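Local coordinates for fanconi-associated nuclease 1 homolog (Pseudomonas aeruginosa, PDB 5Y7Q), which belongs to the FAN1 nuclease family, combining a largely helical body with a VRR-NUC domain, and is modelled here with bound DNA, at residues L258-G267 and R279-C290; E291-Q300 and R314-R324. All coordinates share one frame; numbering follows the deposited sequence.

Overall arrangement
From the N-terminal side, the chain leaves helix 236-253, forms helix 258-264 and turns into the long helix 273-292. Contact 1 closes residues 268-278, a loop and the first turns of that helix, by laying 258-267 against 279-290. Contact 2 opens at the very next residue: the end of the same long helix, together with helix 296-304, meets 314-324 and closes residues 301-313. The two loops follow in series, neither nesting nor crossing, the contact centres about 15 Å apart. Helix 273-292 is common to both, with C290 of contact 1 packed on L298 and A299 of contact 2. Together they join successive helices of the helical body, and contact 2 reaches the DNA.

Contact 1 (L258-G267 and R279-C290); sequences LEELLAGLPG and RVKLLFQFAQHC
L258 lays one methyl over the ring of F286 in an antiparallel helix pair, where helix 258-264 runs against 279-290 at 162°. The axes come no closer than 12.1 Å, and large apolar side chains fill the interval. CD2 of L258 lies 3.8 Å from the F286 ring centroid and 19° off the ring normal, a CH-pi contact; on the other face, toward the rim, sits L282 O of the ring's own helix. L262 and F286 point past one another, and CD2 of L262 meets the ring edge, 3.6 Å from CD2 of F286, while CD1 of L261 approaches CZ obliquely. F252 of helix 236-253 meets F286 edge-to-face, making this core the work of three helices. The second branch of L258, CD1, packs against SG of C290 and also touches the edge of the H289 ring.

Where the shorter helix ends, L265 is turned inward, and its CD1 rests 4.0 Å from both CD2 of L282 and CD2 of L283. Beyond it the chemistry becomes polar. NH1 of R279 forms a salt bridge with E276, which gives the guanidinium a charged partner. Its NH2 comes obliquely to within 3.2 Å of P266 O, and CG of the P266 ring lies alongside CD of R279, 4.1 Å away.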
loop_
_atom_site.group_PDB
_atom_site.type_symbol
_atom_site.label_atom_id
_atom_site.label_comp_id
_atom_site.label_asym_id
_atom_site.label_seq_id
_atom_site.Cartn_x
_atom_site.Cartn_y
_atom_site.Cartn_z
ATOM N N LEU A 258 3.921 -22.185 8.832
ATOM C CA LEU A 258 4.776 -21.231 9.515
ATOM C C LEU A 258 5.990 -21.867 10.165
ATOM O O LEU A 258 6.883 -21.125 10.565
ATOM C CB LEU A 258 4.006 -20.478 10.595
ATOM C CG LEU A 258 2.845 -19.627 10.122
ATOM C CD1 LEU A 258 2.141 -19.162 11.346
ATOM C CD2 LEU A 258 3.329 -18.456 9.290
ATOM N N GLU A 259 6.044 -23.192 10.322
ATOM C CA GLU A 259 7.178 -23.787 11.023
ATOM C C GLU A 259 8.482 -23.467 10.302
ATOM O O GLU A 259 9.413 -22.887 10.883
ATOM C CB GLU A 259 6.983 -25.298 11.169
ATOM C CG GLU A 259 8.153 -26.016 11.876
ATOM C CD GLU A 259 7.946 -27.538 12.048
ATOM O OE1 GLU A 259 7.272 -27.944 13.022
ATOM O OE2 GLU A 259 8.465 -28.326 11.219
ATOM N N GLU A 260 8.546 -23.790 9.010
ATOM C CA GLU A 260 9.747 -23.489 8.239
ATOM C C GLU A 260 9.816 -22.018 7.844
ATOM O O GLU A 260 10.917 -21.471 7.684
ATOM C CB GLU A 260 9.830 -24.401 7.006
ATOM C CG GLU A 260 8.584 -24.441 6.122
ATOM C CD GLU A 260 8.648 -25.521 5.024
ATOM O OE1 GLU A 260 8.432 -26.716 5.335
ATOM O OE2 GLU A 260 8.904 -25.171 3.847
ATOM N N LEU A 261 8.665 -21.355 7.707
ATOM C CA LEU A 261 8.672 -19.910 7.502
ATOM C C LEU A 261 9.423 -19.208 8.623
ATOM O O LEU A 261 10.335 -18.414 8.370
ATOM C CB LEU A 261 7.244 -19.380 7.405
ATOM C CG LEU A 261 6.537 -19.566 6.070
ATOM C CD1 LEU A 261 5.198 -18.868 6.107
ATOM C CD2 LEU A 261 7.386 -19.038 4.935
ATOM N N LEU A 262 9.066 -19.517 9.875
ATOM C CA LEU A 262 9.676 -18.875 11.036
ATOM C C LEU A 262 11.124 -19.289 11.197
ATOM O O LEU A 262 11.966 -18.458 11.566
ATOM C CB LEU A 262 8.907 -19.214 12.313
ATOM C CG LEU A 262 7.495 -18.672 12.451
ATOM C CD1 LEU A 262 6.842 -19.314 13.666
ATOM C CD2 LEU A 262 7.518 -17.136 12.519
ATOM N N ALA A 263 11.419 -20.580 10.971
ATOM C CA ALA A 263 12.815 -21.021 10.945
ATOM C C ALA A 263 13.654 -20.155 10.005
ATOM O O ALA A 263 14.799 -19.811 10.330
ATOM C CB ALA A 263 12.905 -22.496 10.535
ATOM N N GLY A 264 13.088 -19.775 8.848
ATOM C CA GLY A 264 13.846 -19.031 7.850
ATOM C C GLY A 264 14.048 -17.563 8.159
ATOM O O GLY A 264 15.093 -16.996 7.815
ATOM N N LEU A 265 13.063 -16.929 8.794
ATOM C CA LEU A 265 13.194 -15.547 9.226
ATOM C C LEU A 265 14.347 -15.382 10.210
ATOM O O LEU A 265 14.726 -16.324 10.916
ATOM C CB LEU A 265 11.919 -15.073 9.899
ATOM C CG LEU A 265 10.881 -14.501 8.965
ATOM C CD1 LEU A 265 10.003 -13.551 9.751
ATOM C CD2 LEU A 265 11.582 -13.789 7.855
ATOM N N PRO A 266 14.934 -14.194 10.270
ATOM C CA PRO A 266 15.853 -13.904 11.370
ATOM C C PRO A 266 15.064 -13.697 12.650
ATOM O O PRO A 266 13.968 -13.130 12.641
ATOM C CB PRO A 266 16.557 -12.620 10.918
ATOM C CG PRO A 266 15.602 -11.998 9.944
ATOM C CD PRO A 266 14.893 -13.119 9.267
ATOM N N GLY A 267 15.600 -14.222 13.745
ATOM C CA GLY A 267 15.056 -13.958 15.058
ATOM C C GLY A 267 15.503 -12.617 15.606
ATOM O O GLY A 267 14.700 -11.871 16.176
ATOM N N ARG A 279 10.129 -6.575 8.407
ATOM C CA ARG A 279 10.144 -7.828 9.157
ATOM C C ARG A 279 9.007 -7.872 10.156
ATOM O O ARG A 279 8.272 -8.869 10.260
ATOM C CB ARG A 279 11.454 -7.993 9.910
ATOM C CG ARG A 279 11.380 -9.132 10.892
ATOM C CD ARG A 279 12.726 -9.485 11.444
ATOM N NE ARG A 279 12.904 -8.854 12.740
ATOM C CZ ARG A 279 12.632 -9.463 13.888
ATOM N NH1 ARG A 279 12.815 -8.819 15.038
ATOM N NH2 ARG A 279 12.187 -10.720 13.880
ATOM N N VAL A 280 8.863 -6.786 10.904
ATOM C CA VAL A 280 7.932 -6.730 12.020
ATOM C C VAL A 280 6.488 -6.807 11.517
ATOM O O VAL A 280 5.634 -7.478 12.120
ATOM C CB VAL A 280 8.251 -5.453 12.828
ATOM C CG1 VAL A 280 7.176 -4.371 12.671
ATOM C CG2 VAL A 280 8.612 -5.785 14.277
ATOM N N LYS A 281 6.211 -6.182 10.365
ATOM C CA LYS A 281 4.913 -6.350 9.728
ATOM C C LYS A 281 4.666 -7.813 9.397
ATOM O O LYS A 281 3.575 -8.349 9.648
ATOM C CB LYS A 281 4.834 -5.479 8.467
ATOM C CG LYS A 281 3.475 -5.532 7.760
ATOM C CD LYS A 281 3.428 -4.644 6.503
ATOM C CE LYS A 281 2.023 -4.615 5.857
ATOM N NZ LYS A 281 2.012 -3.990 4.489
ATOM N N LEU A 282 5.688 -8.487 8.866
ATOM C CA LEU A 282 5.504 -9.870 8.444
ATOM C C LEU A 282 5.169 -10.768 9.632
ATOM O O LEU A 282 4.206 -11.547 9.590
ATOM C CB LEU A 282 6.766 -10.327 7.734
ATOM C CG LEU A 282 6.818 -11.627 6.989
ATOM C CD1 LEU A 282 5.926 -11.524 5.807
ATOM C CD2 LEU A 282 8.247 -11.794 6.572
ATOM N N LEU A 283 5.951 -10.664 10.708
ATOM C CA LEU A 283 5.594 -11.343 11.951
ATOM C C LEU A 283 4.143 -11.083 12.323
ATOM O O LEU A 283 3.398 -12.011 12.673
ATOM C CB LEU A 283 6.499 -10.881 13.087
ATOM C CG LEU A 283 7.894 -11.463 12.994
ATOM C CD1 LEU A 283 8.712 -10.928 14.149
ATOM C CD2 LEU A 283 7.816 -12.972 13.035
ATOM N N PHE A 284 3.727 -9.815 12.258
ATOM C CA PHE A 284 2.346 -9.468 12.588
ATOM C C PHE A 284 1.361 -10.343 11.809
ATOM O O PHE A 284 0.526 -11.038 12.402
ATOM C CB PHE A 284 2.120 -7.972 12.312
ATOM C CG PHE A 284 0.856 -7.403 12.912
ATOM C CD1 PHE A 284 0.803 -7.058 14.245
ATOM C CD2 PHE A 284 -0.260 -7.175 12.124
ATOM C CE1 PHE A 284 -0.352 -6.534 14.786
ATOM C CE2 PHE A 284 -1.417 -6.656 12.654
ATOM C CZ PHE A 284 -1.469 -6.333 13.982
ATOM N N GLN A 285 1.475 -10.362 10.477
ATOM C CA GLN A 285 0.512 -11.134 9.700
ATOM C C GLN A 285 0.577 -12.618 10.047
ATOM O O GLN A 285 -0.464 -13.295 10.104
ATOM C CB GLN A 285 0.744 -10.917 8.214
ATOM C CG GLN A 285 1.079 -9.486 7.894
ATOM C CD GLN A 285 0.352 -8.970 6.679
ATOM O OE1 GLN A 285 0.770 -7.981 6.081
ATOM N NE2 GLN A 285 -0.748 -9.636 6.302
ATOM N N PHE A 286 1.787 -13.144 10.284
ATOM C CA PHE A 286 1.897 -14.529 10.740
ATOM C C PHE A 286 1.010 -14.753 11.952
ATOM O O PHE A 286 0.220 -15.708 12.003
ATOM C CB PHE A 286 3.343 -14.879 11.092
ATOM C CG PHE A 286 4.243 -15.015 9.910
ATOM C CD1 PHE A 286 3.754 -14.882 8.626
ATOM C CD2 PHE A 286 5.593 -15.292 10.088
ATOM C CE1 PHE A 286 4.591 -15.017 7.548
ATOM C CE2 PHE A 286 6.439 -15.425 9.015
ATOM C CZ PHE A 286 5.937 -15.288 7.740
ATOM N N ALA A 287 1.117 -13.851 12.930
ATOM C CA ALA A 287 0.310 -13.949 14.137
ATOM C C ALA A 287 -1.180 -13.904 13.823
ATOM O O ALA A 287 -1.956 -14.698 14.366
ATOM C CB ALA A 287 0.691 -12.832 15.098
ATOM N N GLN A 288 -1.607 -12.973 12.962
ATOM C CA GLN A 288 -3.025 -12.923 12.609
ATOM C C GLN A 288 -3.484 -14.263 12.075
ATOM O O GLN A 288 -4.513 -14.801 12.503
ATOM C CB GLN A 288 -3.297 -11.830 11.582
ATOM C CG GLN A 288 -3.355 -10.442 12.173
ATOM C CD GLN A 288 -3.864 -9.396 11.198
ATOM O OE1 GLN A 288 -3.666 -9.509 9.991
ATOM N NE2 GLN A 288 -4.523 -8.361 11.726
ATOM N N HIS A 289 -2.714 -14.824 11.143
ATOM C CA HIS A 289 -3.034 -16.138 10.613
ATOM C C HIS A 289 -3.174 -17.152 11.745
ATOM O O HIS A 289 -4.118 -17.948 11.768
ATOM C CB HIS A 289 -1.959 -16.557 9.613
ATOM C CG HIS A 289 -2.131 -17.945 9.084
ATOM N ND1 HIS A 289 -3.181 -18.306 8.266
ATOM C CD2 HIS A 289 -1.385 -19.063 9.256
ATOM C CE1 HIS A 289 -3.072 -19.586 7.956
ATOM N NE2 HIS A 289 -1.990 -20.069 8.543
ATOM N N CYS A 290 -2.260 -17.107 12.719
ATOM C CA CYS A 290 -2.327 -18.052 13.830
ATOM C C CYS A 290 -3.629 -17.905 14.594
ATOM O O CYS A 290 -4.305 -18.897 14.898
ATOM C CB CYS A 290 -1.155 -17.841 14.775
ATOM S SG CYS A 290 0.357 -18.480 14.150
#

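Contact 2 (E291-Q300 and R314-R324); sequences EKQRDFDLAQ and RAIRSLERGER. With nucleotides of chain D.
S318 sits as a knob among E291, F296, A299 and Q300, where helix 296-300 packs against helix 314-321 with their axes 8.4 Å apart at closest approach. Its OG hydrogen-bonds back to R314 O, which S318 N also reaches from the other face of the carbonyl plane, while CB of A299 packs nearby. Further along, CG of Q300 lies against CG and CD2 of L319; the Q300 chain bends at chi2 (-96°), and its NE2 donates to D297 O at 2.9 Å.

Aromatic packing centres on F296. CB of R321 stands almost straight above the ring centre, 3.9 Å from the centroid, in a CH-pi contact. Farther out, the CE1-CZ side of the ring lies against one face of the R321 guanidinium, the two planes steeply inclined, with the sugar of DA3 of chain D on the opposite face.

Charged pairs flank this core. R314 NH2 donates at 3.3 Å to the syn lone pair of E291 OE2, the two groups being nearly coplanar; R321 NE makes a longer salt bridge to the same oxygen, whereas E291 OE1 is bonded to Y303. On the other flank, R324 NH1 forms a weak bond to D297 OD1, and R324 has a further salt bridge to E327.

R317 reaches the DNA: its NE donates to OP1 of DA3 of chain D at 3.0 Å (161°), and its NH1 is held at 2.6 Å by E320 OE2. The whole is an antiparallel alpha-helical hairpin whose second helix presents R317 to the DNA backbone, with R321 packed beside it.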
loop_
_atom_site.group_PDB
_atom_site.type_symbol
_atom_site.label_atom_id
_atom_site.label_comp_id
_atom_site.label_asym_id
_atom_site.label_seq_id
_atom_site.Cartn_x
_atom_site.Cartn_y
_atom_site.Cartn_z
ATOM N N GLU A 291 -3.984 -16.663 14.928
ATOM C CA GLU A 291 -5.215 -16.399 15.657
ATOM C C GLU A 291 -6.411 -16.939 14.892
ATOM O O GLU A 291 -7.347 -17.478 15.493
ATOM C CB GLU A 291 -5.345 -14.895 15.900
ATOM C CG GLU A 291 -5.838 -14.480 17.279
ATOM C CD GLU A 291 -5.966 -12.962 17.420
ATOM O OE1 GLU A 291 -5.144 -12.217 16.824
ATOM O OE2 GLU A 291 -6.909 -12.519 18.116
ATOM N N LYS A 292 -6.383 -16.841 13.559
ATOM C CA LYS A 292 -7.456 -17.423 12.760
ATOM C C LYS A 292 -7.542 -18.928 12.974
ATOM O O LYS A 292 -8.632 -19.480 13.163
ATOM C CB LYS A 292 -7.257 -17.090 11.283
ATOM C CG LYS A 292 -7.657 -15.661 10.922
ATOM C CD LYS A 292 -8.329 -15.565 9.549
ATOM C CE LYS A 292 -9.381 -16.667 9.327
ATOM N NZ LYS A 292 -10.362 -16.862 10.456
ATOM N N GLN A 293 -6.393 -19.606 12.963
ATOM C CA GLN A 293 -6.306 -21.038 13.244
ATOM C C GLN A 293 -6.634 -21.378 14.688
ATOM O O GLN A 293 -6.604 -22.562 15.046
ATOM C CB GLN A 293 -4.909 -21.569 12.904
ATOM C CG GLN A 293 -4.813 -22.274 11.566
ATOM C CD GLN A 293 -5.624 -21.585 10.481
ATOM O OE1 GLN A 293 -6.641 -22.112 10.015
ATOM N NE2 GLN A 293 -5.176 -20.403 10.074
ATOM N N ARG A 294 -6.870 -20.374 15.532
ATOM C CA ARG A 294 -7.123 -20.573 16.954
ATOM C C ARG A 294 -5.916 -21.185 17.658
ATOM O O ARG A 294 -6.059 -21.837 18.695
ATOM C CB ARG A 294 -8.376 -21.419 17.199
ATOM C CG ARG A 294 -9.544 -21.050 16.298
ATOM C CD ARG A 294 -10.861 -21.566 16.840
ATOM N NE ARG A 294 -11.563 -20.540 17.609
ATOM C CZ ARG A 294 -11.521 -20.428 18.936
ATOM N NH1 ARG A 294 -10.812 -21.287 19.666
ATOM N NH2 ARG A 294 -12.201 -19.459 19.535
ATOM N N ASP A 295 -4.706 -20.938 17.142
ATOM C CA ASP A 295 -3.492 -21.293 17.870
ATOM C C ASP A 295 -3.065 -20.012 18.584
ATOM O O ASP A 295 -2.341 -19.170 18.043
ATOM C CB ASP A 295 -2.420 -21.822 16.924
ATOM C CG ASP A 295 -1.091 -22.095 17.627
ATOM O OD1 ASP A 295 -0.070 -22.199 16.909
ATOM O OD2 ASP A 295 -1.056 -22.208 18.880
ATOM N N PHE A 296 -3.470 -19.912 19.838
ATOM C CA PHE A 296 -3.394 -18.653 20.552
ATOM C C PHE A 296 -2.038 -18.440 21.185
ATOM O O PHE A 296 -1.553 -17.306 21.256
ATOM C CB PHE A 296 -4.518 -18.598 21.573
ATOM C CG PHE A 296 -5.858 -18.495 20.938
ATOM C CD1 PHE A 296 -6.085 -17.545 19.955
ATOM C CD2 PHE A 296 -6.877 -19.364 21.273
ATOM C CE1 PHE A 296 -7.319 -17.425 19.338
ATOM C CE2 PHE A 296 -8.116 -19.266 20.651
ATOM C CZ PHE A 296 -8.333 -18.287 19.680
ATOM N N ASP A 297 -1.417 -19.519 21.646
ATOM C CA ASP A 297 -0.101 -19.383 22.236
ATOM C C ASP A 297 0.901 -18.896 21.193
ATOM O O ASP A 297 1.662 -17.954 21.440
ATOM C CB ASP A 297 0.302 -20.712 22.874
ATOM C CG ASP A 297 -0.711 -21.184 23.934
ATOM O OD1 ASP A 297 -1.520 -20.354 24.400
ATOM O OD2 ASP A 297 -0.702 -22.380 24.309
ATOM N N LEU A 298 0.860 -19.466 19.994
ATOM C CA LEU A 298 1.819 -19.043 18.982
ATOM C C LEU A 298 1.535 -17.623 18.507
ATOM O O LEU A 298 2.474 -16.846 18.289
ATOM C CB LEU A 298 1.818 -20.026 17.816
ATOM C CG LEU A 298 2.737 -19.707 16.640
ATOM C CD1 LEU A 298 4.142 -19.325 17.087
ATOM C CD2 LEU A 298 2.775 -20.915 15.722
ATOM N N ALA A 299 0.252 -17.268 18.338
ATOM C CA ALA A 299 -0.109 -15.891 17.984
ATOM C C ALA A 299 0.439 -14.912 19.008
ATOM O O ALA A 299 1.096 -13.928 18.658
ATOM C CB ALA A 299 -1.626 -15.735 17.876
ATOM N N GLN A 300 0.194 -15.190 20.284
ATOM C CA GLN A 300 0.766 -14.383 21.347
ATOM C C GLN A 300 2.284 -14.251 21.202
ATOM O O GLN A 300 2.823 -13.140 21.244
ATOM C CB GLN A 300 0.397 -15.002 22.686
ATOM C CG GLN A 300 1.115 -14.359 23.800
ATOM C CD GLN A 300 2.345 -15.097 24.203
ATOM O OE1 GLN A 300 3.200 -14.554 24.915
ATOM N NE2 GLN A 300 2.452 -16.345 23.772
ATOM N N ARG A 314 -2.749 -6.853 20.409
ATOM C CA ARG A 314 -3.141 -8.155 19.883
ATOM C C ARG A 314 -2.534 -9.296 20.699
ATOM O O ARG A 314 -3.112 -10.382 20.771
ATOM C CB ARG A 314 -2.753 -8.280 18.408
ATOM C CG ARG A 314 -3.259 -7.179 17.459
ATOM C CD ARG A 314 -4.757 -6.909 17.595
ATOM N NE ARG A 314 -5.562 -8.123 17.747
ATOM C CZ ARG A 314 -6.798 -8.142 18.246
ATOM N NH1 ARG A 314 -7.386 -7.006 18.651
ATOM N NH2 ARG A 314 -7.441 -9.302 18.346
ATOM N N ALA A 315 -1.385 -9.077 21.333
ATOM C CA ALA A 315 -0.824 -10.126 22.171
ATOM C C ALA A 315 -1.621 -10.279 23.468
ATOM O O ALA A 315 -1.929 -11.405 23.885
ATOM C CB ALA A 315 0.657 -9.848 22.450
ATOM N N ILE A 316 -1.963 -9.162 24.131
ATOM C CA ILE A 316 -2.833 -9.252 25.312
ATOM C C ILE A 316 -4.117 -9.991 24.958
ATOM O O ILE A 316 -4.505 -10.973 25.610
ATOM C CB ILE A 316 -3.148 -7.854 25.876
ATOM C CG1 ILE A 316 -1.866 -7.129 26.262
ATOM C CG2 ILE A 316 -4.064 -7.968 27.069
ATOM C CD1 ILE A 316 -1.967 -5.637 26.176
ATOM N N ARG A 317 -4.784 -9.540 23.898
ATOM C CA ARG A 317 -6.038 -10.169 23.517
ATOM C C ARG A 317 -5.844 -11.643 23.174
ATOM O O ARG A 317 -6.717 -12.461 23.481
ATOM C CB ARG A 317 -6.666 -9.403 22.353
ATOM C CG ARG A 317 -7.953 -10.012 21.821
ATOM C CD ARG A 317 -9.028 -10.208 22.901
ATOM N NE ARG A 317 -10.188 -10.936 22.375
ATOM C CZ ARG A 317 -11.154 -11.461 23.125
ATOM N NH1 ARG A 317 -11.114 -11.340 24.443
ATOM N NH2 ARG A 317 -12.165 -12.110 22.557
ATOM N N SER A 318 -4.706 -12.018 22.570
ATOM C CA SER A 318 -4.479 -13.433 22.286
ATOM C C SER A 318 -4.307 -14.239 23.565
ATOM O O SER A 318 -4.869 -15.331 23.689
ATOM C CB SER A 318 -3.263 -13.625 21.385
ATOM O OG SER A 318 -3.556 -13.266 20.052
ATOM N N LEU A 319 -3.529 -13.729 24.525
ATOM C CA LEU A 319 -3.409 -14.431 25.796
ATOM C C LEU A 319 -4.779 -14.625 26.425
ATOM O O LEU A 319 -5.132 -15.739 26.847
ATOM C CB LEU A 319 -2.471 -13.682 26.738
ATOM C CG LEU A 319 -0.970 -13.758 26.428
ATOM C CD1 LEU A 319 -0.195 -12.559 26.964
ATOM C CD2 LEU A 319 -0.352 -15.079 26.916
ATOM N N GLU A 320 -5.589 -13.558 26.456
ATOM C CA GLU A 320 -6.939 -13.694 26.993
ATOM C C GLU A 320 -7.702 -14.814 26.281
ATOM O O GLU A 320 -8.299 -15.680 26.929
ATOM C CB GLU A 320 -7.693 -12.364 26.898
ATOM C CG GLU A 320 -8.961 -12.326 27.739
ATOM C CD GLU A 320 -9.875 -11.145 27.410
ATOM O OE1 GLU A 320 -10.827 -10.879 28.190
ATOM O OE2 GLU A 320 -9.658 -10.489 26.368
ATOM N N ARG A 321 -7.674 -14.825 24.942
ATOM C CA ARG A 321 -8.347 -15.888 24.204
ATOM C C ARG A 321 -7.764 -17.262 24.542
ATOM O O ARG A 321 -8.501 -18.253 24.588
ATOM C CB ARG A 321 -8.276 -15.610 22.695
ATOM C CG ARG A 321 -9.581 -15.101 22.092
ATOM C CD ARG A 321 -9.441 -14.214 20.834
ATOM N NE ARG A 321 -9.545 -14.910 19.539
ATOM C CZ ARG A 321 -10.582 -15.646 19.119
ATOM N NH1 ARG A 321 -11.651 -15.862 19.888
ATOM N NH2 ARG A 321 -10.539 -16.196 17.909
ATOM N N GLY A 322 -6.462 -17.343 24.815
ATOM C CA GLY A 322 -5.871 -18.617 25.177
ATOM C C GLY A 322 -6.057 -19.020 26.618
ATOM O O GLY A 322 -5.361 -19.915 27.111
ATOM N N GLU A 323 -6.974 -18.344 27.312
ATOM C CA GLU A 323 -7.225 -18.532 28.738
ATOM C C GLU A 323 -5.965 -18.310 29.580
ATOM O O GLU A 323 -5.847 -18.838 30.684
ATOM C CB GLU A 323 -7.850 -19.906 29.004
ATOM C CG GLU A 323 -9.236 -20.055 28.330
ATOM C CD GLU A 323 -9.912 -21.410 28.564
ATOM O OE1 GLU A 323 -9.317 -22.286 29.246
ATOM O OE2 GLU A 323 -11.047 -21.595 28.061
ATOM N N ARG A 324 -5.019 -17.498 29.104
ATOM C CA ARG A 324 -3.867 -17.147 29.932
ATOM C C ARG A 324 -4.140 -15.743 30.463
ATOM O O ARG A 324 -3.695 -14.734 29.908
ATOM C CB ARG A 324 -2.569 -17.234 29.119
ATOM C CG ARG A 324 -2.329 -18.645 28.522
ATOM C CD ARG A 324 -1.270 -18.729 27.404
ATOM N NE ARG A 324 0.091 -18.414 27.847
ATOM C CZ ARG A 324 1.163 -18.429 27.052
ATOM N NH1 ARG A 324 1.030 -18.751 25.766
ATOM N NH2 ARG A 324 2.369 -18.121 27.537
ATOM P P DA D 3 -12.132 -10.566 18.902
ATOM O OP1 DA D 3 -11.038 -11.316 19.548
ATOM O OP2 DA D 3 -11.788 -9.267 18.285
ATOM O "O5'" DA D 3 -12.845 -11.484 17.792
ATOM C "C5'" DA D 3 -13.373 -12.762 18.163
ATOM C "C4'" DA D 3 -13.874 -13.560 16.964
ATOM O "O4'" DA D 3 -14.878 -12.818 16.252
ATOM C "C3'" DA D 3 -12.849 -13.897 15.909
ATOM O "O3'" DA D 3 -13.334 -15.009 15.177
ATOM C "C2'" DA D 3 -12.854 -12.625 15.063
ATOM C "C1'" DA D 3 -14.343 -12.337 15.029
ATOM N N9 DA D 3 -14.709 -10.943 14.970
ATOM C C8 DA D 3 -14.278 -9.935 15.784
ATOM N N7 DA D 3 -14.848 -8.783 15.537
ATOM C C5 DA D 3 -15.739 -9.069 14.514
ATOM C C6 DA D 3 -16.650 -8.275 13.801
ATOM N N6 DA D 3 -16.816 -6.972 14.036
ATOM N N1 DA D 3 -17.389 -8.876 12.835
ATOM C C2 DA D 3 -17.217 -10.184 12.610
ATOM N N3 DA D 3 -16.391 -11.030 13.215
ATOM C C4 DA D 3 -15.676 -10.401 14.168
ATOM P P DT D 4 -12.526 -15.568 13.914
ATOM O OP1 DT D 4 -13.018 -16.928 13.619
ATOM O OP2 DT D 4 -11.084 -15.340 14.162
ATOM O "O5'" DT D 4 -12.983 -14.624 12.726
ATOM C "C5'" DT D 4 -12.143 -14.471 11.636
ATOM C "C4'" DT D 4 -12.906 -13.950 10.457
ATOM O "O4'" DT D 4 -13.624 -12.758 10.868
ATOM C "C3'" DT D 4 -12.024 -13.504 9.297
ATOM O "O3'" DT D 4 -12.789 -13.496 8.090
ATOM C "C2'" DT D 4 -11.704 -12.089 9.734
ATOM C "C1'" DT D 4 -13.102 -11.668 10.145
ATOM N N1 DT D 4 -13.172 -10.460 10.968
ATOM C C2 DT D 4 -14.150 -9.553 10.672
ATOM O O2 DT D 4 -14.949 -9.716 9.770
ATOM N N3 DT D 4 -14.167 -8.436 11.453
ATOM C C4 DT D 4 -13.315 -8.145 12.507
ATOM O O4 DT D 4 -13.418 -7.105 13.163
ATOM C C5 DT D 4 -12.302 -9.150 12.762
ATOM C C6 DT D 4 -12.269 -10.252 11.993
ATOM P P DA D 2 -13.847 -5.671 22.772
ATOM O OP1 DA D 2 -12.476 -5.967 23.242
ATOM O OP2 DA D 2 -14.052 -4.436 21.987
ATOM O "O5'" DA D 2 -14.381 -6.892 21.884
ATOM C "C5'" DA D 2 -14.781 -8.124 22.501
ATOM C "C4'" DA D 2 -14.818 -9.228 21.474
ATOM O "O4'" DA D 2 -16.048 -9.127 20.709
ATOM C "C3'" DA D 2 -13.685 -9.137 20.449
ATOM O "O3'" DA D 2 -13.251 -10.414 20.050
ATOM C "C2'" DA D 2 -14.342 -8.415 19.297
ATOM C "C1'" DA D 2 -15.726 -9.000 19.339
ATOM N N9 DA D 2 -16.662 -8.119 18.685
ATOM C C8 DA D 2 -16.808 -6.777 18.891
ATOM N N7 DA D 2 -17.698 -6.221 18.112
ATOM C C5 DA D 2 -18.140 -7.268 17.326
ATOM C C6 DA D 2 -19.090 -7.340 16.301
ATOM N N6 DA D 2 -19.790 -6.291 15.879
ATOM N N1 DA D 2 -19.295 -8.537 15.726
ATOM C C2 DA D 2 -18.593 -9.593 16.154
ATOM N N3 DA D 2 -17.674 -9.648 17.109
ATOM C C4 DA D 2 -17.496 -8.440 17.659
#